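Local coordinates for carbonic anhydrase (Sordaria macrospora, PDB 4O1K), which catalyses the reversible hydration of carbon dioxide to bicarbonate as a zinc-dependent, tetrameric beta-carbonic anhydrase, at residues A[86-89]-A[90-93]; A[95-98]-A[99-103]; A[180-183]-A[184-188]. All blocks are in the same frame, centred on the assembly; numbering follows the deposited sequence. Where two conformers were deposited one is given.

In the fold
Contacts 1 and 2 lie one after the other on helix 89-100, with centres about 13 Å apart. Contact 1 is its buried N-terminal start, wedged among the subunits of the tetramer, while contact 2 is its partly buried C-terminal part. Contact 3 closes helix 177-186, nearer the surface, and it packs against contact 2: Val99 CG1 lies 3.7 Å from Ser182 CB. Contacts 1 and 3 do not touch. The chemistry follows position: a carboxylate cap on amide hydrogens in contact 1, split carbonyl bonding with apolar and ring packing in contact 2, and a glycine-ended turn tied by a serine hydroxyl in contact 3.

Contact 1 of 3, residues A[86-89]-A[90-93]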
ATOM      1  N   ASN A  86      -5.662   5.308   5.038  1.00 35.84           N
ATOM      2  CA  ASN A  86      -6.544   5.084   3.901  1.00 39.73           C
ATOM      3  C   ASN A  86      -5.910   4.399   2.688  1.00 35.56           C
ATOM      4  O   ASN A  86      -6.611   3.811   1.879  1.00 44.87           O
ATOM      5  CB  ASN A  86      -7.333   6.338   3.532  1.00 51.03           C
ATOM      6  CG  ASN A  86      -6.497   7.579   3.570  1.00 55.37           C
ATOM      7  OD1 ASN A  86      -6.221   8.129   4.629  1.00 58.51           O
ATOM      8  ND2 ASN A  86      -6.110   8.043   2.410  1.00 56.51           N
ATOM      9  N   THR A  87      -4.595   4.406   2.546  1.00 30.30           N
ATOM     10  CA  THR A  87      -4.044   3.656   1.431  1.00 31.11           C
ATOM     11  C   THR A  87      -3.401   2.328   1.840  1.00 30.31           C
ATOM     12  O   THR A  87      -2.645   1.703   1.071  1.00 33.09           O
ATOM     13  CB  THR A  87      -3.111   4.526   0.538  1.00 52.50           C
ATOM     14  OG1 THR A  87      -1.877   4.783   1.214  1.00 46.18           O
ATOM     15  CG2 THR A  87      -3.798   5.851   0.193  1.00 56.64           C
ATOM     16  N   ASP A  88      -3.724   1.899   3.062  1.00 28.49           N
ATOM     17  CA  ASP A  88      -3.270   0.613   3.573  1.00 26.27           C
ATOM     18  C   ASP A  88      -4.337  -0.432   3.308  1.00 22.51           C
ATOM     19  O   ASP A  88      -5.323  -0.495   4.037  1.00 27.47           O
ATOM     20  CB  ASP A  88      -3.071   0.704   5.079  1.00 23.41           C
ATOM     21  CG  ASP A  88      -2.688  -0.644   5.690  1.00 30.08           C
ATOM     22  OD1 ASP A  88      -2.131  -1.485   4.967  1.00 30.42           O
ATOM     23  OD2 ASP A  88      -2.934  -0.860   6.891  1.00 29.91           O
ATOM     24  N   LEU A  89      -4.148  -1.231   2.267  1.00 22.09           N
ATOM     25  CA  LEU A  89      -5.126  -2.270   1.874  1.00 23.34           C
ATOM     26  C   LEU A  89      -5.287  -3.332   2.936  1.00 23.09           C
ATOM     27  O   LEU A  89      -6.327  -3.974   3.033  1.00 27.16           O
ATOM     28  CB  LEU A  89      -4.648  -2.967   0.616  1.00 27.99           C
ATOM     29  CG  LEU A  89      -5.671  -3.897  -0.022  1.00 36.16           C
ATOM     30  CD1 LEU A  89      -6.926  -3.066  -0.333  1.00 38.58           C
ATOM     31  CD2 LEU A  89      -5.098  -4.586  -1.283  1.00 35.34           C
ATOM     32  N   ASN A  90      -4.238  -3.539   3.717  1.00 24.32           N
ATOM     33  CA  ASN A  90      -4.270  -4.537   4.779  1.00 24.56           C
ATOM     34  C   ASN A  90      -5.483  -4.217   5.698  1.00 23.38           C
ATOM     35  O   ASN A  90      -6.499  -4.982   5.744  1.00 28.48           O
ATOM     36  CB  ASN A  90      -2.911  -4.474   5.481  1.00 25.33           C
ATOM     37  CG  ASN A  90      -2.711  -5.578   6.477  1.00 28.09           C
ATOM     38  OD1 ASN A  90      -3.680  -6.073   7.061  1.00 25.75           O
ATOM     39  ND2 ASN A  90      -1.454  -5.970   6.691  1.00 26.18           N
ATOM     40  N   VAL A  91      -5.423  -3.059   6.357  1.00 23.17           N
ATOM     41  CA  VAL A  91      -6.490  -2.667   7.288  1.00 24.48           C
ATOM     42  C   VAL A  91      -7.798  -2.333   6.587  1.00 27.92           C
ATOM     43  O   VAL A  91      -8.885  -2.640   7.110  1.00 27.61           O
ATOM     44  CB  VAL A  91      -6.063  -1.503   8.245  1.00 26.67           C
ATOM     45  CG1 VAL A  91      -6.136  -0.153   7.549  1.00 26.00           C
ATOM     46  CG2 VAL A  91      -6.956  -1.438   9.471  1.00 25.68           C
ATOM     47  N   MET A  92      -7.716  -1.695   5.421  1.00 25.08           N
ATOM     48  CA  MET A  92      -8.953  -1.326   4.735  1.00 29.98           C
ATOM     49  C   MET A  92      -9.751  -2.560   4.347  1.00 32.29           C
ATOM     50  O   MET A  92     -10.986  -2.620   4.503  1.00 30.82           O
ATOM     51  CB  MET A  92      -8.661  -0.479   3.507  1.00 28.27           C
ATOM     52  CG  MET A  92      -8.167   0.895   3.848  1.00 28.97           C
ATOM     53  SD  MET A  92      -9.546   1.817   4.594  1.00 43.42           S
ATOM     54  CE  MET A  92      -8.920   1.958   6.244  1.00 38.71           C
ATOM     55  N   SER A  93      -9.041  -3.576   3.889  1.00 31.10           N
ATOM     56  CA  SER A  93      -9.712  -4.795   3.481  1.00 37.79           C
ATOM     57  C   SER A  93     -10.215  -5.524   4.721  1.00 37.51           C
ATOM     58  O   SER A  93     -11.301  -6.140   4.700  1.00 39.01           O
ATOM     59  CB  SER A  93      -8.790  -5.671   2.621  1.00 40.59           C
ATOM     60  OG  SER A  93      -7.691  -6.108   3.374  1.00 39.23           O
TER
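With CG swung anti to its backbone N (chi1 176°), Asp88 brings its carboxylate to the amides of the first turn of helix 89-100, where it meets Asn90 and Val91. This is a helix N-cap. Asp88 OD1 receives Asn90 N at 3.2 Å and Asp88 OD2 receives Val91 N at 3.4 Å, so one carboxylate spans two amides of the first turn, although both bonds are weak. Its flanks also touch carbon: Asp88 OD2 lies 3.3 Å from Val91 CG1, the methyl placed between backbone N and carbonyl carbon, and the Asp88 and Val91 side chains cross at about a right angle. Asp88 and Asn90 instead run side by side and point the same way, their carboxylate and amide planes 59° apart.

Both side chains find a stronger partner in the second subunit: Asp88 OD2 accepts a hydrogen bond from Asn90 ND2 of that subunit, and Asn90 ND2 donates one to Asp88 OD2 there. The two Asp88 OD1 atoms come close as well; the amide hydrogens at each helix start would probably help to offset this proximity of like charges.

The backbone completes the turn. Met92 N reaches Asp88 O at 3.0 Å, nearly straight and in the carbonyl plane, so Asp88 serves the helix start with both its side chain and its carbonyl. Met92 CG lies against the same oxygen and also covers Asn86 O, which is buried without a polar partner. One residue further on, Ser93 N bonds to Leu89 O at 2.9 Å from above the carbonyl plane. The Ser93 hydroxyl folds back onto its own helix, with OG 2.6 Å from Leu89 O and 2.9 Å from Asn90 O, and its single proton cannot be assigned to one or the other.

Contact 2 of 3, residues A[95-98]-A[99-103]; sequences IEYA and VKHLK
Helix 89-100 ends in a widened C-terminal turn, where the regular bonding pattern gives way at Tyr97 to a pi-type, i to i+5 bond. Up to there it is plain alpha-helix, with Val99 N on Ile95 O and Lys100 N on Glu96 O. Tyr97 O then takes two donors, His101 N at 3.1 Å from above the carbonyl plane and Leu102 N at 3.0 Å nearly along the C=O axis, the second being the pi-type bond. Lys103 follows with positive phi.

The Tyr97 side chain, carried anti to the backbone N (chi1 -177°), lies alongside both residues that share its carbonyl. His101 CB sits 3.9 Å from Tyr97 CD1, and on the other half of the ring Leu102 CD1 sits 3.9 Å from Tyr97 CE2. The tyrosine and imidazole rings meet rim to rim, their planes 42° apart, so neither stacks on the other. Glu96 bends at chi2 so that OE1 lies 3.4 Å from Lys100 CD; the ammonium NZ remains beyond salt-bridge distance. Lys103 NZ turns back to Lys100 O, bonding it at 2.9 Å.

Ile95 and Ala98 pack on Leu52 of strand 51-56, Glu96 and Val99 rest against Ala178 of helix 177-186, and Tyr97 touches Met130 of the second subunit.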
ATOM      1  N   ILE A  95     -11.415  -4.005   7.494  1.00 26.56           N
ATOM      2  CA  ILE A  95     -12.615  -3.264   7.905  1.00 27.59           C
ATOM      3  C   ILE A  95     -13.765  -3.638   6.976  1.00 29.53           C
ATOM      4  O   ILE A  95     -14.901  -3.960   7.414  1.00 29.80           O
ATOM      5  CB  ILE A  95     -12.351  -1.746   7.850  1.00 25.65           C
ATOM      6  CG1 ILE A  95     -11.309  -1.388   8.906  1.00 25.62           C
ATOM      7  CG2 ILE A  95     -13.650  -0.939   8.073  1.00 24.38           C
ATOM      8  CD1 ILE A  95     -10.876   0.085   8.901  1.00 29.20           C
ATOM      9  N   GLU A  96     -13.483  -3.598   5.682  1.00 29.84           N
ATOM     10  CA  GLU A  96     -14.495  -3.962   4.696  1.00 36.84           C
ATOM     11  C   GLU A  96     -15.065  -5.357   4.967  1.00 38.66           C
ATOM     12  O   GLU A  96     -16.291  -5.559   4.975  1.00 39.95           O
ATOM     13  CB  GLU A  96     -13.861  -3.927   3.303  1.00 43.15           C
ATOM     14  CG  GLU A  96     -14.697  -4.581   2.215  1.00 53.60           C
ATOM     15  CD  GLU A  96     -15.547  -3.572   1.488  1.00 57.55           C
ATOM     16  OE1 GLU A  96     -16.085  -2.686   2.177  1.00 56.64           O
ATOM     17  OE2 GLU A  96     -15.655  -3.656   0.243  1.00 59.58           O
ATOM     18  N   TYR A  97     -14.169  -6.312   5.206  1.00 39.58           N
ATOM     19  CA  TYR A  97     -14.541  -7.712   5.418  1.00 42.21           C
ATOM     20  C   TYR A  97     -15.305  -7.940   6.713  1.00 38.69           C
ATOM     21  O   TYR A  97     -16.263  -8.728   6.758  1.00 42.73           O
ATOM     22  CB  TYR A  97     -13.280  -8.576   5.415  1.00 43.37           C
ATOM     23  CG  TYR A  97     -13.510 -10.073   5.545  1.00 46.89           C
ATOM     24  CD1 TYR A  97     -14.137 -10.805   4.538  1.00 52.77           C
ATOM     25  CD2 TYR A  97     -13.052 -10.756   6.654  1.00 49.18           C
ATOM     26  CE1 TYR A  97     -14.315 -12.188   4.665  1.00 56.19           C
ATOM     27  CE2 TYR A  97     -13.220 -12.115   6.790  1.00 51.41           C
ATOM     28  CZ  TYR A  97     -13.844 -12.828   5.804  1.00 56.68           C
ATOM     29  OH  TYR A  97     -13.989 -14.182   5.997  1.00 60.65           O
ATOM     30  N   ALA A  98     -14.885  -7.251   7.765  1.00 32.96           N
ATOM     31  CA  ALA A  98     -15.532  -7.364   9.074  1.00 33.88           C
ATOM     32  C   ALA A  98     -16.927  -6.765   9.052  1.00 33.75           C
ATOM     33  O   ALA A  98     -17.867  -7.322   9.634  1.00 34.26           O
ATOM     34  CB  ALA A  98     -14.681  -6.694  10.154  1.00 30.67           C
ATOM     35  N   VAL A  99     -17.074  -5.624   8.387  1.00 33.02           N
ATOM     36  CA  VAL A  99     -18.368  -4.938   8.391  1.00 34.95           C
ATOM     37  C   VAL A  99     -19.342  -5.611   7.445  1.00 37.98           C
ATOM     38  O   VAL A  99     -20.494  -5.891   7.793  1.00 39.21           O
ATOM     39  CB  VAL A  99     -18.211  -3.505   7.952  1.00 35.87           C
ATOM     40  CG1 VAL A  99     -19.563  -2.893   7.705  1.00 40.80           C
ATOM     41  CG2 VAL A  99     -17.427  -2.717   9.016  1.00 34.24           C
ATOM     42  N   LYS A 100     -18.883  -5.864   6.231  1.00 34.72           N
ATOM     43  CA  LYS A 100     -19.795  -6.320   5.188  1.00 41.39           C
ATOM     44  C   LYS A 100     -20.068  -7.819   5.196  1.00 44.33           C
ATOM     45  O   LYS A 100     -21.196  -8.251   4.950  1.00 47.57           O
ATOM     46  CB  LYS A 100     -19.303  -5.858   3.813  1.00 43.61           C
ATOM     47  CG  LYS A 100     -19.997  -4.576   3.360  1.00 51.27           C
ATOM     48  CD  LYS A 100     -19.230  -3.846   2.265  1.00 54.99           C
ATOM     49  CE  LYS A 100     -20.127  -2.821   1.576  1.00 60.21           C
ATOM     50  NZ  LYS A 100     -19.832  -2.722   0.111  1.00 63.76           N
ATOM     51  N   HIS A 101     -19.050  -8.616   5.491  1.00 46.22           N
ATOM     52  CA  HIS A 101     -19.183 -10.060   5.386  1.00 49.47           C
ATOM     53  C   HIS A 101     -19.291 -10.764   6.741  1.00 48.47           C
ATOM     54  O   HIS A 101     -19.988 -11.775   6.861  1.00 47.29           O
ATOM     55  CB  HIS A 101     -18.043 -10.617   4.532  1.00 54.46           C
ATOM     56  CG  HIS A 101     -17.990 -10.020   3.157  1.00 60.35           C
ATOM     57  ND1 HIS A 101     -18.945 -10.279   2.195  1.00 63.46           N
ATOM     58  CD2 HIS A 101     -17.108  -9.160   2.588  1.00 59.39           C
ATOM     59  CE1 HIS A 101     -18.650  -9.608   1.094  1.00 63.55           C
ATOM     60  NE2 HIS A 101     -17.540  -8.922   1.306  1.00 58.82           N
ATOM     61  N   LEU A 102     -18.635 -10.234   7.773  1.00 44.45           N
ATOM     62  CA  LEU A 102     -18.801 -10.804   9.116  1.00 45.36           C
ATOM     63  C   LEU A 102     -19.939 -10.147   9.909  1.00 43.84           C
ATOM     64  O   LEU A 102     -20.419 -10.724  10.890  1.00 43.20           O
ATOM     65  CB  LEU A 102     -17.484 -10.762   9.914  1.00 44.73           C
ATOM     66  CG  LEU A 102     -16.368 -11.684   9.400  1.00 45.79           C
ATOM     67  CD1 LEU A 102     -15.058 -11.478  10.163  1.00 46.19           C
ATOM     68  CD2 LEU A 102     -16.796 -13.128   9.492  1.00 46.09           C
ATOM     69  N   LYS A 103     -20.347  -8.941   9.500  1.00 38.01           N
ATOM     70  CA  LYS A 103     -21.449  -8.223  10.157  1.00 35.90           C
ATOM     71  C   LYS A 103     -21.158  -8.007  11.641  1.00 36.25           C
ATOM     72  O   LYS A 103     -22.000  -8.221  12.519  1.00 34.59           O
ATOM     73  CB  LYS A 103     -22.775  -8.961   9.971  1.00 42.89           C
ATOM     74  CG  LYS A 103     -23.083  -9.346   8.527  1.00 49.98           C
ATOM     75  CD  LYS A 103     -23.645  -8.178   7.751  1.00 55.34           C
ATOM     76  CE  LYS A 103     -24.175  -8.615   6.381  1.00 61.58           C
ATOM     77  NZ  LYS A 103     -23.935  -7.559   5.335  1.00 64.65           N
TER
HETATM   78  O   HOH W   1     -16.674  -6.875   0.291  1.00 52.15           O

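Contact 3 of 3, residues A[180-183]-A[184-188]; sequences QQSY and AENGF
Ser182 and Tyr183 leave the last turn of helix 177-186 in different directions, and the chain from Asn186 to Phe188 bends round to meet both. The motif is a helix C-terminus ended by glycine: Gly187 is the first residue to leave helical angles, with a phi of 82° at which a side chain would be jammed against the preceding carbonyl oxygen.

The Ser182 hydroxyl, anti to the backbone N (chi1 -169°), points to the chain just beyond Gly187. Ser182 OG donates to Phe188 O at 2.8 Å, tilted from the carbonyl plane, and so ties the residue beyond the glycine back to the last turn. Asn186 crowds in on the same side. Asn186 N bonds to Ser182 O at 2.7 Å, while the side-chain OD1 of Asn186 stands 3.3 Å from that oxygen, a pair of acceptors that do not bond. Asn186 CB also covers one face of the Phe188 ring, offset toward the rim; Lys105 makes a cation-pi contact with this ring.

Tyr183 reaches the turn obliquely. Tyr183 CD2 and CE2 lie along the Gly187 peptide, with CE2 3.3 Å from Gly187 O. Beyond the turn, the ring meets Phe210 edge-to-face, and Tyr183 OH is hydrogen-bonded to Glu211. Gln181 points away from the turn, and its NE2 binds Asp126 of the third subunit.

Earlier in the turn the bonds are regular, Ala184 N to Gln180 O and Glu185 N to Gln181 O. The last two, to Ser182 O and Tyr183 O, are more bent: Gly187 N approaches Tyr183 O at 2.8 Å from above the carbonyl plane, with an N-H...O angle of 140°.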
ATOM      1  N   GLN A 180     -20.242   3.492   6.877  0.60 31.45           N
ATOM      2  CA  GLN A 180     -21.365   4.421   6.729  0.60 34.32           C
ATOM      3  C   GLN A 180     -22.620   3.748   6.187  0.60 38.14           C
ATOM      4  O   GLN A 180     -23.723   3.970   6.697  0.60 39.52           O
ATOM      5  CB  GLN A 180     -20.990   5.625   5.850  0.60 35.22           C
ATOM      6  CG  GLN A 180     -22.105   6.666   5.827  0.60 36.78           C
ATOM      7  CD  GLN A 180     -21.793   7.856   4.950  0.60 41.12           C
ATOM      8  OE1 GLN A 180     -22.696   8.468   4.374  0.60 42.18           O
ATOM      9  NE2 GLN A 180     -20.513   8.204   4.853  0.60 37.39           N
ATOM     10  N   GLN A 181     -22.451   2.930   5.154  1.00 42.69           N
ATOM     11  CA  GLN A 181     -23.576   2.202   4.571  1.00 47.12           C
ATOM     12  C   GLN A 181     -24.239   1.303   5.611  1.00 48.23           C
ATOM     13  O   GLN A 181     -25.460   1.384   5.823  1.00 51.50           O
ATOM     14  CB  GLN A 181     -23.118   1.383   3.363  1.00 51.75           C
ATOM     15  CG  GLN A 181     -22.767   2.234   2.130  1.00 57.35           C
ATOM     16  CD  GLN A 181     -21.886   1.494   1.141  1.00 63.12           C
ATOM     17  OE1 GLN A 181     -21.171   0.555   1.506  1.00 65.91           O
ATOM     18  NE2 GLN A 181     -21.923   1.916  -0.117  1.00 64.03           N
ATOM     19  N   SER A 182     -23.437   0.466   6.270  1.00 46.07           N
ATOM     20  CA  SER A 182     -23.976  -0.424   7.298  1.00 43.01           C
ATOM     21  C   SER A 182     -24.678   0.360   8.400  1.00 42.13           C
ATOM     22  O   SER A 182     -25.779  -0.010   8.833  1.00 44.25           O
ATOM     23  CB  SER A 182     -22.876  -1.324   7.888  1.00 40.37           C
ATOM     24  OG  SER A 182     -23.452  -2.352   8.688  1.00 40.84           O
ATOM     25  N   TYR A 183     -24.068   1.452   8.853  1.00 42.20           N
ATOM     26  CA  TYR A 183     -24.664   2.219   9.939  1.00 45.67           C
ATOM     27  C   TYR A 183     -25.998   2.845   9.541  1.00 47.99           C
ATOM     28  O   TYR A 183     -26.971   2.807  10.316  1.00 44.29           O
ATOM     29  CB  TYR A 183     -23.714   3.285  10.480  1.00 47.09           C
ATOM     30  CG  TYR A 183     -24.253   3.892  11.751  1.00 49.56           C
ATOM     31  CD1 TYR A 183     -24.832   5.160  11.757  1.00 51.41           C
ATOM     32  CD2 TYR A 183     -24.235   3.173  12.937  1.00 50.13           C
ATOM     33  CE1 TYR A 183     -25.346   5.703  12.921  1.00 54.22           C
ATOM     34  CE2 TYR A 183     -24.752   3.705  14.102  1.00 52.68           C
ATOM     35  CZ  TYR A 183     -25.299   4.963  14.092  1.00 57.20           C
ATOM     36  OH  TYR A 183     -25.808   5.481  15.263  1.00 61.52           O
ATOM     37  N   ALA A 184     -26.046   3.401   8.336  1.00 50.30           N
ATOM     38  CA  ALA A 184     -27.284   3.950   7.792  1.00 54.14           C
ATOM     39  C   ALA A 184     -28.392   2.897   7.794  1.00 57.06           C
ATOM     40  O   ALA A 184     -29.494   3.138   8.293  1.00 58.88           O
ATOM     41  CB  ALA A 184     -27.049   4.470   6.381  1.00 53.29           C
ATOM     42  N   GLU A 185     -28.076   1.730   7.241  1.00 58.86           N
ATOM     43  CA  GLU A 185     -29.035   0.649   7.020  1.00 63.48           C
ATOM     44  C   GLU A 185     -29.436  -0.084   8.301  1.00 59.57           C
ATOM     45  O   GLU A 185     -30.604  -0.484   8.466  1.00 58.92           O
ATOM     46  CB  GLU A 185     -28.413  -0.365   6.060  1.00 72.70           C
ATOM     47  CG  GLU A 185     -29.386  -1.256   5.301  1.00 83.80           C
ATOM     48  CD  GLU A 185     -28.727  -1.900   4.087  1.00 91.97           C
ATOM     49  OE1 GLU A 185     -29.436  -2.579   3.312  1.00 97.44           O
ATOM     50  OE2 GLU A 185     -27.499  -1.716   3.907  1.00 92.50           O
ATOM     51  N   ASN A 186     -28.467  -0.265   9.197  1.00 51.42           N
ATOM     52  CA  ASN A 186     -28.595  -1.230  10.278  1.00 51.90           C
ATOM     53  C   ASN A 186     -28.432  -0.635  11.672  1.00 47.15           C
ATOM     54  O   ASN A 186     -28.892  -1.214  12.654  1.00 48.01           O
ATOM     55  CB  ASN A 186     -27.580  -2.373  10.079  1.00 54.55           C
ATOM     56  CG  ASN A 186     -27.660  -3.008   8.695  1.00 56.09           C
ATOM     57  OD1 ASN A 186     -26.674  -3.028   7.942  1.00 57.03           O
ATOM     58  ND2 ASN A 186     -28.831  -3.523   8.350  1.00 56.92           N
ATOM     59  N   GLY A 187     -27.776   0.514  11.771  1.00 45.52           N
ATOM     60  CA  GLY A 187     -27.496   1.092  13.075  1.00 45.68           C
ATOM     61  C   GLY A 187     -26.270   0.469  13.732  1.00 46.34           C
ATOM     62  O   GLY A 187     -25.937   0.781  14.886  1.00 48.78           O
ATOM     63  N   PHE A 188     -25.607  -0.427  13.003  1.00 40.24           N
ATOM     64  CA  PHE A 188     -24.340  -1.009  13.460  1.00 38.54           C
ATOM     65  C   PHE A 188     -23.380  -1.097  12.272  1.00 33.40           C
ATOM     66  O   PHE A 188     -23.825  -1.011  11.127  1.00 36.40           O
ATOM     67  CB  PHE A 188     -24.554  -2.364  14.171  1.00 41.02           C
ATOM     68  CG  PHE A 188     -25.007  -3.501  13.276  1.00 43.91           C
ATOM     69  CD1 PHE A 188     -26.296  -4.003  13.381  1.00 48.14           C
ATOM     70  CD2 PHE A 188     -24.118  -4.125  12.402  1.00 43.89           C
ATOM     71  CE1 PHE A 188     -26.709  -5.060  12.589  1.00 51.28           C
ATOM     72  CE2 PHE A 188     -24.529  -5.174  11.600  1.00 47.50           C
ATOM     73  CZ  PHE A 188     -25.821  -5.644  11.694  1.00 51.08           C
TER